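Local coordinates for tRNA threonylcarbamoyladenosine dehydratase (Escherichia coli, PDB 4D79), which catalyses the ATP-dependent dehydration of threonylcarbamoyladenosine at position 37 of tRNAs to its cyclic form, and can accept sulfur from the desulfurase CsdA in vitro, at residues 65-68 / 69-72; 45-48 / 49-53; 108-111 / 112-115; 158-161 / 162-165; 173-176 / 177-180. All coordinates share one frame; numbering follows the deposited sequence. Where two conformers were deposited one is given.

Interaction 1: residues 65-68 / 69-72; sequences VCVT and NTNR. With ATP (adenosine-5'-triphosphate), chain K.
Cys66 and Asn69 grip each other twice. Asn69 N gives a hydrogen bond to Cys66 O at 2.7 Å. In return Asn69 OD1 takes the amide of Cys66, with Cys66 N to Asn69 OD1 at 2.9 Å and nearly straight at 174°. The donor stands well above the amide plane. CG of Asn69 lies beside its own backbone N (chi1 -59°), which folds the amide back over the turn. One residue on, Val67 O receives both Thr70 N and the hydroxyl of Thr70, with Thr70 OG1 to Val67 O at 2.6 Å. These bonds close a short 3-10 turn at 67-69.

The charged group is the guanidinium of Arg72. Its NH1 meets Asn71 OD1 at 2.9 Å, in both planes and on a lone pair, which fixes the rotation of the group. NH1 also makes a weak bond to Thr68 O. With NH1 held there, NH2 faces the triphosphate of ATP, where Arg72 NH2 to ATP O3A is 2.6 Å. Arg72 NE adds a weak bond to ATP O2A. Water 1 joins Thr68 OG1 (2.7 Å) and Arg72 NH2 to ATP O1G (2.8 Å from the water).

The turn lies in the loop between strand 56-60 and helix 85-96, with Asn69 against Lys85 of that helix. Arg51 of the second subunit, on helix 42-51 there, bonds to Thr70 O.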
loop_
_atom_site.group_PDB
_atom_site.type_symbol
_atom_site.label_atom_id
_atom_site.label_comp_id
_atom_site.label_asym_id
_atom_site.label_seq_id
_atom_site.Cartn_x
_atom_site.Cartn_y
_atom_site.Cartn_z
ATOM N N VAL B 65 6.195 18.837 3.939
ATOM C CA VAL B 65 5.042 18.101 4.441
ATOM C C VAL B 65 3.944 19.086 4.828
ATOM O O VAL B 65 4.173 20.022 5.604
ATOM C CB VAL B 65 5.440 17.200 5.628
ATOM C CG1 VAL B 65 4.233 16.477 6.192
ATOM C CG2 VAL B 65 6.493 16.168 5.214
ATOM N N CYS B 66 2.736 18.868 4.294
ATOM C CA CYS B 66 1.572 19.701 4.571
ATOM C C CYS B 66 0.485 18.872 5.245
ATOM O O CYS B 66 0.301 17.697 4.925
ATOM C CB CYS B 66 0.998 20.325 3.283
ATOM S SG CYS B 66 2.106 21.445 2.394
ATOM N N VAL B 67 -0.268 19.504 6.151
ATOM C CA VAL B 67 -1.292 18.775 6.902
ATOM C C VAL B 67 -2.282 18.129 5.944
ATOM O O VAL B 67 -2.786 17.022 6.209
ATOM C CB VAL B 67 -2.004 19.697 7.913
ATOM C CG1 VAL B 67 -2.755 20.808 7.214
ATOM C CG2 VAL B 67 -2.966 18.867 8.757
ATOM N N THR B 68 -2.506 18.753 4.783
ATOM C CA THR B 68 -3.427 18.208 3.795
ATOM C C THR B 68 -2.874 16.976 3.095
ATOM O O THR B 68 -3.645 16.318 2.379
ATOM C CB THR B 68 -3.818 19.256 2.732
ATOM O OG1 THR B 68 -2.654 19.674 2.019
ATOM C CG2 THR B 68 -4.526 20.504 3.341
ATOM N N ASN B 69 -1.580 16.652 3.294
ATOM C CA ASN B 69 -1.004 15.394 2.810
ATOM C C ASN B 69 -1.460 14.166 3.603
ATOM O O ASN B 69 -1.199 13.035 3.171
ATOM C CB ASN B 69 0.530 15.385 2.880
ATOM C CG ASN B 69 1.216 16.490 2.077
ATOM O OD1 ASN B 69 2.386 16.757 2.333
ATOM N ND2 ASN B 69 0.530 17.108 1.121
ATOM N N THR B 70 -2.125 14.359 4.733
ATOM C CA THR B 70 -2.388 13.287 5.685
ATOM C C THR B 70 -3.187 12.148 5.080
ATOM O O THR B 70 -3.009 10.995 5.479
ATOM C CB THR B 70 -3.112 13.888 6.882
ATOM O OG1 THR B 70 -2.231 14.830 7.503
ATOM C CG2 THR B 70 -3.543 12.830 7.877
ATOM N N ASN B 71 -4.071 12.442 4.127
ATOM C CA ASN B 71 -4.919 11.393 3.604
ATOM C C ASN B 71 -4.184 10.391 2.742
ATOM O O ASN B 71 -4.766 9.342 2.464
ATOM C CB ASN B 71 -6.072 11.967 2.791
ATOM C CG ASN B 71 -5.598 12.709 1.534
ATOM O OD1 ASN B 71 -4.601 13.421 1.566
ATOM N ND2 ASN B 71 -6.326 12.522 0.412
ATOM N N ARG B 72 -2.940 10.666 2.302
ATOM C CA ARG B 72 -2.349 9.794 1.294
ATOM C C ARG B 72 -0.824 9.680 1.277
ATOM O O ARG B 72 -0.318 9.060 0.348
ATOM C CB ARG B 72 -2.798 10.273 -0.098
ATOM C CG ARG B 72 -2.182 11.624 -0.446
ATOM C CD ARG B 72 -3.010 12.384 -1.445
ATOM N NE ARG B 72 -2.362 13.576 -1.967
ATOM C CZ ARG B 72 -2.391 14.774 -1.395
ATOM N NH1 ARG B 72 -3.017 14.972 -0.251
ATOM N NH2 ARG B 72 -1.779 15.782 -1.982
HETATM P PG ATP K . -0.306 19.273 -2.918
HETATM O O1G ATP K . -1.683 19.590 -2.388
HETATM O O2G ATP K . 0.826 19.686 -2.007
HETATM O O3G ATP K . -0.120 19.609 -4.379
HETATM P PB ATP K . 0.967 16.789 -3.440
HETATM O O1B ATP K . 1.409 17.339 -4.778
HETATM O O2B ATP K . 1.957 16.495 -2.327
HETATM O O3B ATP K . -0.258 17.668 -2.869
HETATM P PA ATP K . 0.688 14.271 -4.670
HETATM O O1A ATP K . 0.191 14.647 -6.062
HETATM O O2A ATP K . 0.204 12.989 -4.046
HETATM O O3A ATP K . 0.164 15.426 -3.693
HETATM O "O5'" ATP K . 2.311 14.339 -4.590
HETATM C "C5'" ATP K . 3.167 14.671 -5.701
HETATM C "C4'" ATP K . 4.651 14.871 -5.361
HETATM O "O4'" ATP K . 5.501 14.971 -6.547
HETATM C "C3'" ATP K . 4.894 16.146 -4.563
HETATM O "O3'" ATP K . 5.573 15.882 -3.324
HETATM C "C2'" ATP K . 5.766 16.991 -5.473
HETATM O "O2'" ATP K . 6.645 17.838 -4.747
HETATM C "C1'" ATP K . 6.524 15.977 -6.314
HETATM N N9 ATP K . 7.152 16.634 -7.503
HETATM C C8 ATP K . 6.461 17.434 -8.356
HETATM N N7 ATP K . 7.246 17.932 -9.347
HETATM C C5 ATP K . 8.475 17.455 -9.131
HETATM C C6 ATP K . 9.754 17.598 -9.837
HETATM N N6 ATP K . 9.812 18.371 -10.923
HETATM N N1 ATP K . 10.837 16.980 -9.362
HETATM C C2 ATP K . 10.774 16.225 -8.242
HETATM N N3 ATP K . 9.632 16.048 -7.541
HETATM C C4 ATP K . 8.443 16.615 -7.922
HETATM O O HOH W 1 -2.051 18.044 -0.035
#

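Interaction 2: residues 45-48 / 49-53; sequences AAEA and LARTG
Glu47 and Arg51 sit one turn apart on helix 42-51, where Arg51 N bonds to Glu47 O at 3.0 Å, as Leu49 N does to Ala45 O and Ala50 N to Ala46 O. Their side chains run side by side and form a salt bridge, with Glu47 OE2 to Arg51 NE at 2.8 Å. NH2 of Arg51 adds a weak bond to the same oxygen. The oxygen lies in the plane of the guanidinium, yet NE comes from above the carboxylate plane; the two planes are 60° apart. Glu47 leaves the helix with CG anti to the backbone N and then bends at chi2 (87°), which carries OE2 along to Arg51. OE2 has a second partner in Arg92. NH1 of Arg51 bonds to Ala76 O of the second subunit.

Thr52 turns its hydroxyl back onto the helix, with Thr52 OG1 to Ala48 O at 2.7 Å. Gly53, with positive phi, is the C-prime residue of a Schellman motif that ends the helix.

The helix is the crossover of the beta-alpha-beta unit between strands 32-36 and 56-60. Leu49 and Ala50 rest on Ile57 of strand 56-60, Ala48 on Phe250 of helix 242-266, and Glu47 on Met89 of helix 85-96.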
loop_
_atom_site.group_PDB
_atom_site.type_symbol
_atom_site.label_atom_id
_atom_site.label_comp_id
_atom_site.label_asym_id
_atom_site.label_seq_id
_atom_site.Cartn_x
_atom_site.Cartn_y
_atom_site.Cartn_z
ATOM N N ALA B 45 6.266 4.250 -2.619
ATOM C CA ALA B 45 7.279 3.546 -3.392
ATOM C C ALA B 45 8.596 3.510 -2.615
ATOM O O ALA B 45 9.280 2.478 -2.555
ATOM C CB ALA B 45 7.450 4.210 -4.762
ATOM N N ALA B 46 8.967 4.639 -2.014
ATOM C CA ALA B 46 10.225 4.705 -1.294
ATOM C C ALA B 46 10.221 3.749 -0.116
ATOM O O ALA B 46 11.221 3.052 0.133
ATOM C CB ALA B 46 10.488 6.144 -0.841
ATOM N N GLU B 47 9.092 3.705 0.612
ATOM C CA GLU B 47 8.894 2.759 1.700
ATOM C C GLU B 47 9.080 1.327 1.218
ATOM O O GLU B 47 9.806 0.534 1.826
ATOM C CB GLU B 47 7.495 2.946 2.305
ATOM C CG GLU B 47 7.144 1.993 3.444
ATOM C CD GLU B 47 7.594 2.495 4.798
ATOM O OE1 GLU B 47 8.206 3.588 4.841
ATOM O OE2 GLU B 47 7.300 1.813 5.819
ATOM N N ALA B 48 8.433 0.980 0.122
ATOM C CA ALA B 48 8.498 -0.388 -0.370
ATOM C C ALA B 48 9.921 -0.777 -0.805
ATOM O O ALA B 48 10.352 -1.927 -0.591
ATOM C CB ALA B 48 7.525 -0.546 -1.527
ATOM N N LEU B 49 10.647 0.145 -1.429
ATOM C CA LEU B 49 12.039 -0.137 -1.809
ATOM C C LEU B 49 12.897 -0.428 -0.580
ATOM O O LEU B 49 13.682 -1.375 -0.561
ATOM C CB LEU B 49 12.617 1.038 -2.566
ATOM C CG LEU B 49 12.029 1.326 -3.922
ATOM C CD1 LEU B 49 12.520 2.706 -4.370
ATOM C CD2 LEU B 49 12.367 0.272 -4.918
ATOM N N ALA B 50 12.774 0.407 0.445
ATOM C CA ALA B 50 13.525 0.199 1.660
ATOM C C ALA B 50 13.204 -1.158 2.295
ATOM O O ALA B 50 14.113 -1.875 2.756
ATOM C CB ALA B 50 13.241 1.349 2.627
ATOM N N ARG B 51 11.917 -1.529 2.317
ATOM C CA ARG B 51 11.476 -2.749 2.964
ATOM C C ARG B 51 11.702 -3.984 2.110
ATOM O O ARG B 51 11.457 -5.094 2.579
ATOM C CB ARG B 51 9.999 -2.649 3.356
ATOM C CG ARG B 51 9.748 -1.616 4.466
ATOM C CD ARG B 51 8.420 -1.844 5.188
ATOM N NE ARG B 51 8.254 -0.816 6.199
ATOM C CZ ARG B 51 8.839 -0.815 7.386
ATOM N NH1 ARG B 51 9.602 -1.819 7.765
ATOM N NH2 ARG B 51 8.648 0.201 8.206
ATOM N N THR B 52 12.186 -3.831 0.889
ATOM C CA THR B 52 12.547 -4.969 0.061
ATOM C C THR B 52 14.060 -5.062 -0.140
ATOM O O THR B 52 14.527 -5.734 -1.062
ATOM C CB THR B 52 11.787 -4.917 -1.263
ATOM O OG1 THR B 52 10.406 -4.551 -1.033
ATOM C CG2 THR B 52 11.778 -6.239 -1.953
ATOM N N GLY B 53 14.843 -4.429 0.731
ATOM C CA GLY B 53 16.270 -4.635 0.711
ATOM C C GLY B 53 17.009 -3.920 -0.397
ATOM O O GLY B 53 18.103 -4.344 -0.739
#

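Interaction 3: residues 108-111 / 112-115; sequences FVTP and DNVA. With ATP (adenosine-5'-triphosphate), chain K.
Asn113 clasps the backbone of 108-110 with both ends of its amide. Asn113 ND2 gives a hydrogen bond to Phe108 O at 2.8 Å, near the plane of each group. Asn113 OD1 accepts from Thr110 N at 2.7 Å, and this donor stands above the amide plane. CG of Asn113 is tucked between its backbone N and carbonyl carbon (chi1 66°), a torsion that folds the amide back over the preceding residues. The backbone adds a bond of its own, Asn113 N to Thr110 O at 3.2 Å. The hydroxyl of Thr110 adds weak bonds to the amides of Asp112 and Asn113. Water 2 links Pro111 O to Ala115 N. The result is a turn that leads into helix 114-118.

The turn holds the residues that read the adenine of ATP. Val109 N bonds to ATP N1 at 2.9 Å, and ATP N6 gives a bond to Val109 O at 3.2 Å. This pair matches the Watson-Crick edge of adenine. The ring of Phe108 lies obliquely by the base, with Phe108 CD1 to ATP C5 at 3.4 Å.

Across the turn, the apolar contact is Val109 CG1 against Val114 CB, at 3.8 Å, where the two side chains cross. The loop follows strand 101-105, the outermost strand of the sheet at this end within the chain, and Val114 packs on Leu138 and Tyr141 of helix 132-144.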
loop_
_atom_site.group_PDB
_atom_site.type_symbol
_atom_site.label_atom_id
_atom_site.label_comp_id
_atom_site.label_asym_id
_atom_site.label_seq_id
_atom_site.Cartn_x
_atom_site.Cartn_y
_atom_site.Cartn_z
ATOM N N PHE B 108 13.618 20.080 -7.704
ATOM C CA PHE B 108 12.698 19.569 -8.707
ATOM C C PHE B 108 13.456 19.293 -10.008
ATOM O O PHE B 108 14.389 20.008 -10.359
ATOM C CB PHE B 108 11.578 20.578 -9.015
ATOM C CG PHE B 108 10.628 20.838 -7.877
ATOM C CD1 PHE B 108 10.022 19.795 -7.180
ATOM C CD2 PHE B 108 10.311 22.146 -7.529
ATOM C CE1 PHE B 108 9.129 20.063 -6.142
ATOM C CE2 PHE B 108 9.421 22.417 -6.502
ATOM C CZ PHE B 108 8.833 21.377 -5.807
ATOM N N VAL B 109 13.024 18.261 -10.729
ATOM C CA VAL B 109 13.619 17.949 -12.018
ATOM C C VAL B 109 13.153 18.965 -13.055
ATOM O O VAL B 109 11.991 19.386 -13.058
ATOM C CB VAL B 109 13.268 16.512 -12.432
ATOM C CG1 VAL B 109 13.573 16.261 -13.902
ATOM C CG2 VAL B 109 14.035 15.527 -11.557
ATOM N N THR B 110 14.080 19.414 -13.890
ATOM C CA THR B 110 13.765 20.319 -15.000
ATOM C C THR B 110 14.472 19.823 -16.256
ATOM O O THR B 110 15.384 18.991 -16.160
ATOM C CB THR B 110 14.194 21.756 -14.698
ATOM O OG1 THR B 110 15.615 21.840 -14.803
ATOM C CG2 THR B 110 13.739 22.203 -13.325
ATOM N N PRO B 111 14.114 20.305 -17.450
ATOM C CA PRO B 111 14.925 19.941 -18.626
ATOM C C PRO B 111 16.388 20.322 -18.467
ATOM O O PRO B 111 17.271 19.625 -18.985
ATOM C CB PRO B 111 14.243 20.700 -19.773
ATOM C CG PRO B 111 12.837 20.899 -19.302
ATOM C CD PRO B 111 12.924 21.092 -17.817
ATOM N N ASP B 112 16.667 21.366 -17.683
ATOM C CA ASP B 112 18.018 21.870 -17.508
ATOM C C ASP B 112 18.849 21.030 -16.559
ATOM O O ASP B 112 20.082 21.044 -16.672
ATOM C CB ASP B 112 17.986 23.302 -16.954
ATOM C CG ASP B 112 17.517 24.325 -17.968
ATOM O OD1 ASP B 112 17.621 24.064 -19.186
ATOM O OD2 ASP B 112 17.046 25.400 -17.537
ATOM N N ASN B 113 18.231 20.352 -15.583
ATOM C CA ASN B 113 19.013 19.628 -14.587
ATOM C C ASN B 113 18.842 18.120 -14.658
ATOM O O ASN B 113 19.509 17.402 -13.899
ATOM C CB ASN B 113 18.680 20.130 -13.176
ATOM C CG ASN B 113 17.243 19.816 -12.750
ATOM O OD1 ASN B 113 16.613 18.887 -13.253
ATOM N ND2 ASN B 113 16.730 20.596 -11.807
ATOM N N VAL B 114 17.982 17.612 -15.545
ATOM C CA VAL B 114 17.649 16.192 -15.476
ATOM C C VAL B 114 18.862 15.331 -15.791
ATOM O O VAL B 114 19.133 14.335 -15.102
ATOM C CB VAL B 114 16.467 15.860 -16.408
ATOM C CG1 VAL B 114 16.794 16.225 -17.878
ATOM C CG2 VAL B 114 16.061 14.381 -16.238
ATOM N N ALA B 115 19.655 15.724 -16.794
ATOM C CA ALA B 115 20.801 14.898 -17.126
ATOM C C ALA B 115 21.766 14.810 -15.950
ATOM O O ALA B 115 22.284 13.737 -15.654
ATOM C CB ALA B 115 21.481 15.450 -18.367
HETATM P PG ATP K . -0.306 19.273 -2.918
HETATM O O1G ATP K . -1.683 19.590 -2.388
HETATM O O2G ATP K . 0.826 19.686 -2.007
HETATM O O3G ATP K . -0.120 19.609 -4.379
HETATM P PB ATP K . 0.967 16.789 -3.440
HETATM O O1B ATP K . 1.409 17.339 -4.778
HETATM O O2B ATP K . 1.957 16.495 -2.327
HETATM O O3B ATP K . -0.258 17.668 -2.869
HETATM P PA ATP K . 0.688 14.271 -4.670
HETATM O O1A ATP K . 0.191 14.647 -6.062
HETATM O O2A ATP K . 0.204 12.989 -4.046
HETATM O O3A ATP K . 0.164 15.426 -3.693
HETATM O "O5'" ATP K . 2.311 14.339 -4.590
HETATM C "C5'" ATP K . 3.167 14.671 -5.701
HETATM C "C4'" ATP K . 4.651 14.871 -5.361
HETATM O "O4'" ATP K . 5.501 14.971 -6.547
HETATM C "C3'" ATP K . 4.894 16.146 -4.563
HETATM O "O3'" ATP K . 5.573 15.882 -3.324
HETATM C "C2'" ATP K . 5.766 16.991 -5.473
HETATM O "O2'" ATP K . 6.645 17.838 -4.747
HETATM C "C1'" ATP K . 6.524 15.977 -6.314
HETATM N N9 ATP K . 7.152 16.634 -7.503
HETATM C C8 ATP K . 6.461 17.434 -8.356
HETATM N N7 ATP K . 7.246 17.932 -9.347
HETATM C C5 ATP K . 8.475 17.455 -9.131
HETATM C C6 ATP K . 9.754 17.598 -9.837
HETATM N N6 ATP K . 9.812 18.371 -10.923
HETATM N N1 ATP K . 10.837 16.980 -9.362
HETATM C C2 ATP K . 10.774 16.225 -8.242
HETATM N N3 ATP K . 9.632 16.048 -7.541
HETATM C C4 ATP K . 8.443 16.615 -7.922
HETATM O O HOH W 2 20.121 18.298 -18.138
#

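Interaction 4: residues 158-161 / 162-165; sequences QIDP and TQIQ. With NA (sodium ion), chain J; K (potassium ion), chain I.
Asp160 OD1 is gripped twice by Thr162. Thr162 OG1 comes to Asp160 OD1 at 2.7 Å, on the syn side of the carboxylate. Thr162 N reaches the same Asp160 OD1 at 3.0 Å, from above the plane. Both donors lie on one face of the carboxylate, and a glycerol, probably from the crystallisation liquor, also bonds to OD1. The near-trans chi1 of Asp160 (-175°) swings the carboxylate over the turn. The other oxygen takes a nearly straight bond, Gln163 NE2 to Asp160 OD2 at 3.0 Å and 175°. It arrives on the anti side, and the amide stands steeply to the carboxylate, 77° apart. OE1 of Gln163 bonds to Thr207 OG1.

Asp160 OD1 and Thr162 N form an Asx turn, set at the start of the 3-10 segment 161-163, which leads into strand 164-168. Weak backbone bonds span the turn. Ile164 CD1 touches Pro161 CB, and Ile164 packs on Phe248 of helix 242-266.

Two metal ions bind to residues of 158-165. Thr162 O binds the sodium ion at 2.3 Å, with Thr162 O of the second subunit completing the site beside four waters. Gln158 OE1 binds the potassium ion at 2.4 Å, together with the backbone oxygens of Gln174, Ser206 and Glu208 and water 5.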
loop_
_atom_site.group_PDB
_atom_site.type_symbol
_atom_site.label_atom_id
_atom_site.label_comp_id
_atom_site.label_asym_id
_atom_site.label_seq_id
_atom_site.Cartn_x
_atom_site.Cartn_y
_atom_site.Cartn_z
ATOM N N GLN B 158 -9.689 8.104 -7.617
ATOM C CA GLN B 158 -9.867 6.675 -7.791
ATOM C C GLN B 158 -10.009 6.028 -6.420
ATOM O O GLN B 158 -9.339 6.439 -5.463
ATOM C CB GLN B 158 -8.694 6.097 -8.600
ATOM C CG GLN B 158 -8.880 6.533 -10.060
ATOM C CD GLN B 158 -7.725 6.355 -10.863
ATOM O OE1 GLN B 158 -7.785 5.646 -11.853
ATOM N NE2 GLN B 158 -6.618 6.988 -10.480
ATOM N N ILE B 159 -10.897 5.039 -6.320
ATOM C CA ILE B 159 -11.170 4.374 -5.044
ATOM C C ILE B 159 -10.867 2.886 -5.044
ATOM O O ILE B 159 -10.855 2.286 -3.958
ATOM C CB ILE B 159 -12.633 4.583 -4.596
ATOM C CG1 ILE B 159 -13.614 3.813 -5.484
ATOM C CG2 ILE B 159 -12.969 6.060 -4.582
ATOM C CD1 ILE B 159 -15.060 3.760 -4.909
ATOM N N ASP B 160 -10.633 2.258 -6.196
ATOM C CA ASP B 160 -10.522 0.802 -6.273
ATOM C C ASP B 160 -9.091 0.317 -6.558
ATOM O O ASP B 160 -8.663 0.299 -7.723
ATOM C CB ASP B 160 -11.478 0.293 -7.350
ATOM C CG ASP B 160 -11.528 -1.216 -7.430
ATOM O OD1 ASP B 160 -10.807 -1.924 -6.680
ATOM O OD2 ASP B 160 -12.306 -1.690 -8.276
ATOM N N PRO B 161 -8.341 -0.156 -5.545
ATOM C CA PRO B 161 -6.958 -0.615 -5.797
ATOM C C PRO B 161 -6.860 -1.841 -6.684
ATOM O O PRO B 161 -5.785 -2.073 -7.252
ATOM C CB PRO B 161 -6.400 -0.908 -4.385
ATOM C CG PRO B 161 -7.390 -0.289 -3.430
ATOM C CD PRO B 161 -8.706 -0.241 -4.118
ATOM N N THR B 162 -7.934 -2.621 -6.865
ATOM C CA THR B 162 -7.792 -3.837 -7.659
ATOM C C THR B 162 -7.806 -3.588 -9.157
ATOM O O THR B 162 -7.621 -4.539 -9.917
ATOM C CB THR B 162 -8.915 -4.844 -7.341
ATOM O OG1 THR B 162 -10.175 -4.317 -7.806
ATOM C CG2 THR B 162 -8.996 -5.105 -5.884
ATOM N N GLN B 163 -8.019 -2.361 -9.609
ATOM C CA GLN B 163 -8.000 -2.059 -11.041
ATOM C C GLN B 163 -6.682 -1.444 -11.513
ATOM O O GLN B 163 -6.544 -1.146 -12.704
ATOM C CB GLN B 163 -9.172 -1.145 -11.392
ATOM C CG GLN B 163 -10.524 -1.839 -11.334
ATOM C CD GLN B 163 -11.647 -1.014 -11.896
ATOM O OE1 GLN B 163 -11.671 -0.666 -13.087
ATOM N NE2 GLN B 163 -12.595 -0.674 -11.031
ATOM N N ILE B 164 -5.685 -1.339 -10.634
ATOM C CA ILE B 164 -4.376 -0.793 -10.992
ATOM C C ILE B 164 -3.591 -1.834 -11.776
ATOM O O ILE B 164 -3.579 -3.011 -11.431
ATOM C CB ILE B 164 -3.632 -0.355 -9.714
ATOM C CG1 ILE B 164 -4.464 0.675 -8.964
ATOM C CG2 ILE B 164 -2.205 0.107 -10.001
ATOM C CD1 ILE B 164 -3.994 0.984 -7.549
ATOM N N GLN B 165 -2.920 -1.398 -12.827
ATOM C CA GLN B 165 -2.150 -2.292 -13.673
ATOM C C GLN B 165 -1.072 -1.470 -14.378
ATOM O O GLN B 165 -0.982 -0.248 -14.221
ATOM C CB GLN B 165 -3.052 -3.054 -14.645
ATOM C CG GLN B 165 -4.090 -2.223 -15.290
ATOM C CD GLN B 165 -5.146 -3.048 -15.993
ATOM O OE1 GLN B 165 -4.889 -3.642 -17.029
ATOM N NE2 GLN B 165 -6.331 -3.128 -15.394
HETATM NA NA NA J . -5.847 -6.024 -9.813
HETATM K K K I . -8.267 5.491 -14.218
HETATM O O HOH W 3 -4.425 -4.073 -9.134
HETATM O O HOH W 4 -5.252 -5.180 -11.941
HETATM O O HOH W 5 -5.330 5.956 -13.856
HETATM O O HOH W 6 -5.318 -6.145 -7.313
HETATM O O HOH W 7 -7.374 -7.933 -9.259
#

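Interaction 5: residues 173-176 / 177-180; sequences IQDP and LAAK. With K (potassium ion), chain I.
The N-terminus of helix 176-189 is capped by Asp175. Its carboxylate reaches over the first turn, and Asp175 OD1 accepts from Ala178 N at 3.1 Å and 167°. The amide comes from above the carboxylate plane. A chi1 of -164° in Asp175 places the group over the helix end. OD1 has a further partner in Gly154 N. It also takes a water, number 8, which accepts from Leu177 N at 3.1 Å. In this way the first amides of the helix find acceptors. The helix dipole would probably favour the negative charge here.

Behind the cap the regular bonds begin. Ala179 N bonds to Asp175 O at 3.0 Å and Lys180 N to Pro176 O at 2.9 Å. The methyl of Ala178 rests against the carboxylate carbon, with Ala178 CB to Asp175 CG at 3.7 Å.

The cap adjoins the potassium site. Gln174 O binds the ion at 2.6 Å, and water 5, itself a ligand of the potassium, gives a hydrogen bond to Asp175 OD2 at 2.8 Å. Asp175 is thus a second-shell residue of the metal. The loop that carries the cap runs from strand 164-168 to helix 176-189. Asp175 touches Phe205 of strand 202-206, and Leu177 packs on Val132 and Lys135 of helix 132-144.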
loop_
_atom_site.group_PDB
_atom_site.type_symbol
_atom_site.label_atom_id
_atom_site.label_comp_id
_atom_site.label_asym_id
_atom_site.label_seq_id
_atom_site.Cartn_x
_atom_site.Cartn_y
_atom_site.Cartn_z
ATOM N N ILE B 173 -5.948 4.590 -20.030
ATOM C CA ILE B 173 -7.282 5.171 -20.091
ATOM C C ILE B 173 -7.623 5.807 -18.763
ATOM O O ILE B 173 -7.005 5.518 -17.731
ATOM C CB ILE B 173 -8.383 4.150 -20.431
ATOM C CG1 ILE B 173 -8.377 3.015 -19.378
ATOM C CG2 ILE B 173 -8.187 3.624 -21.851
ATOM C CD1 ILE B 173 -9.676 2.231 -19.308
ATOM N N GLN B 174 -8.643 6.668 -18.805
ATOM C CA GLN B 174 -9.226 7.275 -17.608
ATOM C C GLN B 174 -8.161 7.933 -16.755
ATOM O O GLN B 174 -8.094 7.749 -15.543
ATOM C CB GLN B 174 -10.054 6.263 -16.810
ATOM C CG GLN B 174 -11.418 6.002 -17.473
ATOM C CD GLN B 174 -12.404 7.154 -17.282
ATOM O OE1 GLN B 174 -12.212 8.010 -16.434
ATOM N NE2 GLN B 174 -13.409 7.222 -18.143
ATOM N N ASP B 175 -7.234 8.621 -17.414
ATOM C CA ASP B 175 -6.081 9.168 -16.712
ATOM C C ASP B 175 -5.684 10.461 -17.390
ATOM O O ASP B 175 -4.838 10.473 -18.288
ATOM C CB ASP B 175 -4.936 8.164 -16.706
ATOM C CG ASP B 175 -3.881 8.492 -15.683
ATOM O OD1 ASP B 175 -3.578 9.689 -15.488
ATOM O OD2 ASP B 175 -3.371 7.542 -15.057
ATOM N N PRO B 176 -6.255 11.581 -16.956
ATOM C CA PRO B 176 -5.970 12.851 -17.632
ATOM C C PRO B 176 -4.529 13.275 -17.495
ATOM O O PRO B 176 -4.013 13.921 -18.407
ATOM C CB PRO B 176 -6.925 13.841 -16.952
ATOM C CG PRO B 176 -7.991 12.973 -16.337
ATOM C CD PRO B 176 -7.352 11.704 -15.978
ATOM N N LEU B 177 -3.853 12.923 -16.398
ATOM C CA LEU B 177 -2.433 13.241 -16.286
ATOM C C LEU B 177 -1.644 12.517 -17.364
ATOM O O LEU B 177 -0.815 13.111 -18.053
ATOM C CB LEU B 177 -1.909 12.877 -14.898
ATOM C CG LEU B 177 -0.393 13.106 -14.758
ATOM C CD1 LEU B 177 -0.071 14.576 -14.909
ATOM C CD2 LEU B 177 0.122 12.569 -13.429
ATOM N N ALA B 178 -1.902 11.226 -17.546
ATOM C CA ALA B 178 -1.199 10.508 -18.600
ATOM C C ALA B 178 -1.504 11.111 -19.965
ATOM O O ALA B 178 -0.623 11.177 -20.822
ATOM C CB ALA B 178 -1.574 9.025 -18.568
ATOM N N ALA B 179 -2.749 11.550 -20.187
ATOM C CA ALA B 179 -3.120 12.158 -21.469
ATOM C C ALA B 179 -2.342 13.443 -21.729
ATOM O O ALA B 179 -1.776 13.626 -22.806
ATOM C CB ALA B 179 -4.623 12.439 -21.510
ATOM N N LYS B 180 -2.287 14.341 -20.744
ATOM C CA LYS B 180 -1.523 15.575 -20.909
ATOM C C LYS B 180 -0.048 15.285 -21.143
ATOM O O LYS B 180 0.608 15.960 -21.960
ATOM C CB LYS B 180 -1.704 16.458 -19.673
ATOM C CG LYS B 180 -3.085 17.061 -19.549
ATOM C CD LYS B 180 -3.214 17.975 -18.328
ATOM C CE LYS B 180 -3.431 17.166 -17.052
ATOM N NZ LYS B 180 -3.775 18.014 -15.872
HETATM K K K I . -8.267 5.491 -14.218
HETATM O O HOH W 8 -5.047 11.702 -13.803
HETATM O O HOH W 5 -5.330 5.956 -13.856
#

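The five contacts follow one another along the chain in the order 2, 1, 3, 4, 5. Interactions 1 and 3 hold opposite ends of ATP, the phosphates and the adenine; their centres are 26 Å apart. Interaction 2, on the helix of the first beta-alpha-beta unit, lies about 9 Å from interaction 1 at the nearest atoms. Interaction 4 runs into strand 164-168, and interaction 5 opens the helix 176-189 that follows it; they meet at the potassium ion with centres 15 Å apart. The nucleotide and metal sites thus sit around the edges and ends of one mixed sheet of this ThiF-family protein, with interactions 1, 2 and 4 at the dimer interface.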